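Local coordinates for protein Phenylalanine/tyrosine ammonia-lyase (Rhodosporidium toruloides, PDB 1Y2M) that catalyses the non-oxidative deamination of L-phenylalanine and L-tyrosine to trans-cinnamate and p-coumarate, the commitment step of phenylpropanoid pathways, at residues Q44-L52 with H284-Q294. Sequence-based numbering, arbitrary orientation.
Sequences QVDIVEKML and HDAHMLSLLSQ
Reciprocal knobs-into-holes packing joins the short helix 44-52, near the N terminus, to the long helix 273-303 of the ammonia-lyase: Gln44 enters the hole formed by His287, Ser290, Leu291 and Gln294, while His287 fits among Gln44, Ile47, Val48 and Met51. The short segments cross at -129°, their axes 10.4 Å apart, in a buried part of the subunit away from the active site. Here a polar knob has both ends of its amide engaged. With CG anti to the backbone N (chi1 -179°), the extended Gln44 chain reaches helix 273-303, where NE2 donates to His287 ND1 at 2.9 Å, nearly straight at 167°. The bond lies close to both the ring and amide planes, although these stand almost perpendicular. His383 ND1, on helix 368-391, is hydrogen-bonded to His287 NE2, so the imidazole is held through both nitrogens. Beside this polar row, Val48 CG2 and Leu291 CD1 meet tip to tip, and Val48 CG1 touches SE of selenomethionine Met288 at 3.7 Å. The methyl CE of selenomethionine Met51 approaches the His284 ring edge, 3.5 Å from CD2. At the carbonyl end of the Gln44 amide, OE1 accepts from Ser290 OG at 2.7 Å and from a water that accepts from Gln294 NE2, while Gln294 OE1 is hydrogen-bonded to Asn331 ND2.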
loop_
_atom_site.group_PDB
_atom_site.type_symbol
_atom_site.label_atom_id
_atom_site.label_comp_id
_atom_site.label_asym_id
_atom_site.label_seq_id
_atom_site.Cartn_x
_atom_site.Cartn_y
_atom_site.Cartn_z
ATOM N N GLN B 44 -18.638 -21.136 9.692
ATOM C CA GLN B 44 -19.143 -19.791 9.549
ATOM C C GLN B 44 -20.664 -19.806 9.560
ATOM O O GLN B 44 -21.287 -18.969 10.187
ATOM C CB GLN B 44 -18.587 -19.160 8.269
ATOM C CG GLN B 44 -19.040 -17.742 8.034
ATOM C CD GLN B 44 -18.216 -17.095 6.960
ATOM O OE1 GLN B 44 -18.144 -17.650 5.855
ATOM N NE2 GLN B 44 -17.574 -15.931 7.256
ATOM N N VAL B 45 -21.279 -20.779 8.881
ATOM C CA VAL B 45 -22.721 -20.880 8.958
ATOM C C VAL B 45 -23.205 -21.052 10.402
ATOM O O VAL B 45 -24.195 -20.395 10.784
ATOM C CB VAL B 45 -23.271 -22.051 8.059
ATOM C CG1 VAL B 45 -24.795 -22.184 8.263
ATOM C CG2 VAL B 45 -22.979 -21.806 6.570
ATOM N N ASP B 46 -22.549 -21.916 11.201
ATOM C CA ASP B 46 -22.898 -22.069 12.637
ATOM C C ASP B 46 -22.852 -20.703 13.371
ATOM O O ASP B 46 -23.751 -20.365 14.156
ATOM C CB ASP B 46 -21.909 -22.990 13.384
ATOM C CG ASP B 46 -21.990 -24.448 12.969
ATOM O OD1 ASP B 46 -23.043 -24.849 12.398
ATOM O OD2 ASP B 46 -20.982 -25.183 13.239
ATOM N N ILE B 47 -21.782 -19.950 13.116
ATOM C CA ILE B 47 -21.558 -18.633 13.706
ATOM C C ILE B 47 -22.654 -17.636 13.312
ATOM O O ILE B 47 -23.234 -16.926 14.138
ATOM C CB ILE B 47 -20.160 -18.099 13.312
ATOM C CG1 ILE B 47 -19.119 -18.931 14.081
ATOM C CG2 ILE B 47 -20.064 -16.596 13.594
ATOM C CD1 ILE B 47 -17.640 -18.727 13.688
ATOM N N VAL B 48 -22.959 -17.618 12.020
ATOM C CA VAL B 48 -24.021 -16.766 11.513
ATOM C C VAL B 48 -25.390 -17.125 12.090
ATOM O O VAL B 48 -26.169 -16.259 12.485
ATOM C CB VAL B 48 -24.014 -16.795 9.971
ATOM C CG1 VAL B 48 -25.298 -16.210 9.379
ATOM C CG2 VAL B 48 -22.775 -16.077 9.455
ATOM N N GLU B 49 -25.683 -18.415 12.151
ATOM C CA GLU B 49 -26.971 -18.842 12.642
ATOM C C GLU B 49 -27.156 -18.331 14.069
ATOM O O GLU B 49 -28.207 -17.837 14.431
ATOM C CB GLU B 49 -27.039 -20.366 12.627
ATOM C CG GLU B 49 -28.337 -20.900 13.157
ATOM C CD GLU B 49 -28.399 -22.427 13.115
ATOM O OE1 GLU B 49 -27.346 -23.094 13.328
ATOM O OE2 GLU B 49 -29.506 -22.964 12.884
ATOM N N LYS B 50 -26.092 -18.405 14.866
ATOM C CA LYS B 50 -26.216 -17.981 16.249
ATOM C C LYS B 50 -26.376 -16.477 16.331
ATOM O O LYS B 50 -27.158 -15.957 17.127
ATOM C CB LYS B 50 -25.000 -18.421 17.039
ATOM C CG LYS B 50 -24.898 -19.940 17.165
ATOM C CD LYS B 50 -26.048 -20.565 18.010
ATOM C CE LYS B 50 -26.532 -21.905 17.419
ATOM N NZ LYS B 50 -25.424 -22.913 17.299
HETATM N N MSE B 51 -25.654 -15.762 15.493
HETATM C CA MSE B 51 -25.805 -14.285 15.482
HETATM C C MSE B 51 -27.200 -13.843 15.137
HETATM O O MSE B 51 -27.772 -12.957 15.769
HETATM C CB MSE B 51 -24.827 -13.641 14.481
HETATM C CG MSE B 51 -23.410 -13.725 14.879
HETATM SE SE MSE B 51 -22.392 -12.295 13.891
HETATM C CE MSE B 51 -22.741 -10.702 15.112
ATOM N N LEU B 52 -27.762 -14.469 14.119
ATOM C CA LEU B 52 -29.055 -14.079 13.600
ATOM C C LEU B 52 -30.159 -14.489 14.544
ATOM O O LEU B 52 -31.260 -13.960 14.456
ATOM C CB LEU B 52 -29.274 -14.658 12.185
ATOM C CG LEU B 52 -28.368 -14.101 11.072
ATOM C CD1 LEU B 52 -28.660 -14.809 9.771
ATOM C CD2 LEU B 52 -28.510 -12.605 10.862
ATOM N N HIS B 284 -19.698 -8.881 11.463
ATOM C CA HIS B 284 -21.039 -9.389 11.166
ATOM C C HIS B 284 -21.368 -9.269 9.675
ATOM O O HIS B 284 -21.775 -10.258 9.028
ATOM C CB HIS B 284 -22.054 -8.630 12.025
ATOM C CG HIS B 284 -23.488 -8.857 11.675
ATOM N ND1 HIS B 284 -24.101 -8.232 10.610
ATOM C CD2 HIS B 284 -24.461 -9.556 12.320
ATOM C CE1 HIS B 284 -25.387 -8.584 10.599
ATOM N NE2 HIS B 284 -25.630 -9.379 11.618
ATOM N N ASP B 285 -21.109 -8.101 9.111
ATOM C CA ASP B 285 -21.495 -7.884 7.725
ATOM C C ASP B 285 -20.623 -8.702 6.781
ATOM O O ASP B 285 -21.102 -9.239 5.781
ATOM C CB ASP B 285 -21.455 -6.382 7.425
ATOM C CG ASP B 285 -22.567 -5.594 8.110
ATOM O OD1 ASP B 285 -23.541 -6.167 8.632
ATOM O OD2 ASP B 285 -22.465 -4.357 8.077
ATOM N N ALA B 286 -19.340 -8.811 7.128
ATOM C CA ALA B 286 -18.378 -9.578 6.330
ATOM C C ALA B 286 -18.772 -11.022 6.302
ATOM O O ALA B 286 -18.635 -11.689 5.287
ATOM C CB ALA B 286 -16.973 -9.407 6.869
ATOM N N HIS B 287 -19.248 -11.558 7.421
ATOM C CA HIS B 287 -19.656 -12.985 7.416
ATOM C C HIS B 287 -20.749 -13.226 6.384
ATOM O O HIS B 287 -20.781 -14.239 5.669
ATOM C CB HIS B 287 -20.232 -13.387 8.759
ATOM C CG HIS B 287 -19.219 -13.640 9.851
ATOM N ND1 HIS B 287 -18.133 -14.478 9.703
ATOM C CD2 HIS B 287 -19.224 -13.250 11.153
ATOM C CE1 HIS B 287 -17.485 -14.545 10.859
ATOM N NE2 HIS B 287 -18.136 -13.815 11.759
HETATM N N MSE B 288 -21.694 -12.280 6.330
HETATM C CA MSE B 288 -22.824 -12.423 5.406
HETATM C C MSE B 288 -22.355 -12.377 3.960
HETATM O O MSE B 288 -22.826 -13.115 3.107
HETATM C CB MSE B 288 -23.891 -11.346 5.615
HETATM C CG MSE B 288 -24.354 -11.196 7.007
HETATM SE SE MSE B 288 -25.003 -12.884 7.788
HETATM C CE MSE B 288 -25.027 -12.167 9.673
ATOM N N LEU B 289 -21.390 -11.497 3.689
ATOM C CA LEU B 289 -20.913 -11.289 2.357
ATOM C C LEU B 289 -20.078 -12.527 1.947
ATOM O O LEU B 289 -20.115 -12.931 0.809
ATOM C CB LEU B 289 -20.093 -10.013 2.279
ATOM C CG LEU B 289 -20.834 -8.692 2.365
ATOM C CD1 LEU B 289 -19.852 -7.550 2.521
ATOM C CD2 LEU B 289 -21.683 -8.470 1.125
ATOM N N SER B 290 -19.418 -13.170 2.894
ATOM C CA SER B 290 -18.683 -14.398 2.627
ATOM C C SER B 290 -19.656 -15.480 2.211
ATOM O O SER B 290 -19.433 -16.202 1.240
ATOM C CB SER B 290 -17.985 -14.843 3.920
ATOM O OG SER B 290 -17.357 -16.092 3.764
ATOM N N LEU B 291 -20.787 -15.579 2.922
ATOM C CA LEU B 291 -21.803 -16.598 2.571
ATOM C C LEU B 291 -22.433 -16.288 1.229
ATOM O O LEU B 291 -22.692 -17.173 0.417
ATOM C CB LEU B 291 -22.855 -16.753 3.665
ATOM C CG LEU B 291 -22.333 -17.349 4.993
ATOM C CD1 LEU B 291 -23.512 -17.549 5.974
ATOM C CD2 LEU B 291 -21.616 -18.660 4.786
ATOM N N LEU B 292 -22.672 -15.024 0.969
ATOM C CA LEU B 292 -23.240 -14.605 -0.331
ATOM C C LEU B 292 -22.287 -14.916 -1.499
ATOM O O LEU B 292 -22.702 -15.307 -2.584
ATOM C CB LEU B 292 -23.653 -13.138 -0.289
ATOM C CG LEU B 292 -24.168 -12.487 -1.577
ATOM C CD1 LEU B 292 -25.432 -13.238 -2.082
ATOM C CD2 LEU B 292 -24.451 -11.007 -1.426
ATOM N N SER B 293 -20.993 -14.761 -1.267
ATOM C CA SER B 293 -19.961 -15.090 -2.261
ATOM C C SER B 293 -20.050 -16.572 -2.649
ATOM O O SER B 293 -19.903 -16.944 -3.815
ATOM C CB SER B 293 -18.570 -14.805 -1.695
ATOM O OG SER B 293 -17.614 -15.175 -2.680
ATOM N N GLN B 294 -20.287 -17.413 -1.651
ATOM C CA GLN B 294 -20.415 -18.861 -1.865
ATOM C C GLN B 294 -21.691 -19.187 -2.657
ATOM O O GLN B 294 -21.705 -20.005 -3.584
ATOM C CB GLN B 294 -20.422 -19.577 -0.534
ATOM C CG GLN B 294 -19.030 -19.527 0.052
ATOM C CD GLN B 294 -18.914 -20.161 1.423
ATOM O OE1 GLN B 294 -19.339 -21.297 1.600
ATOM N NE2 GLN B 294 -18.339 -19.457 2.368
HETATM O O HOH W 1 -18.143 -20.285 5.066
#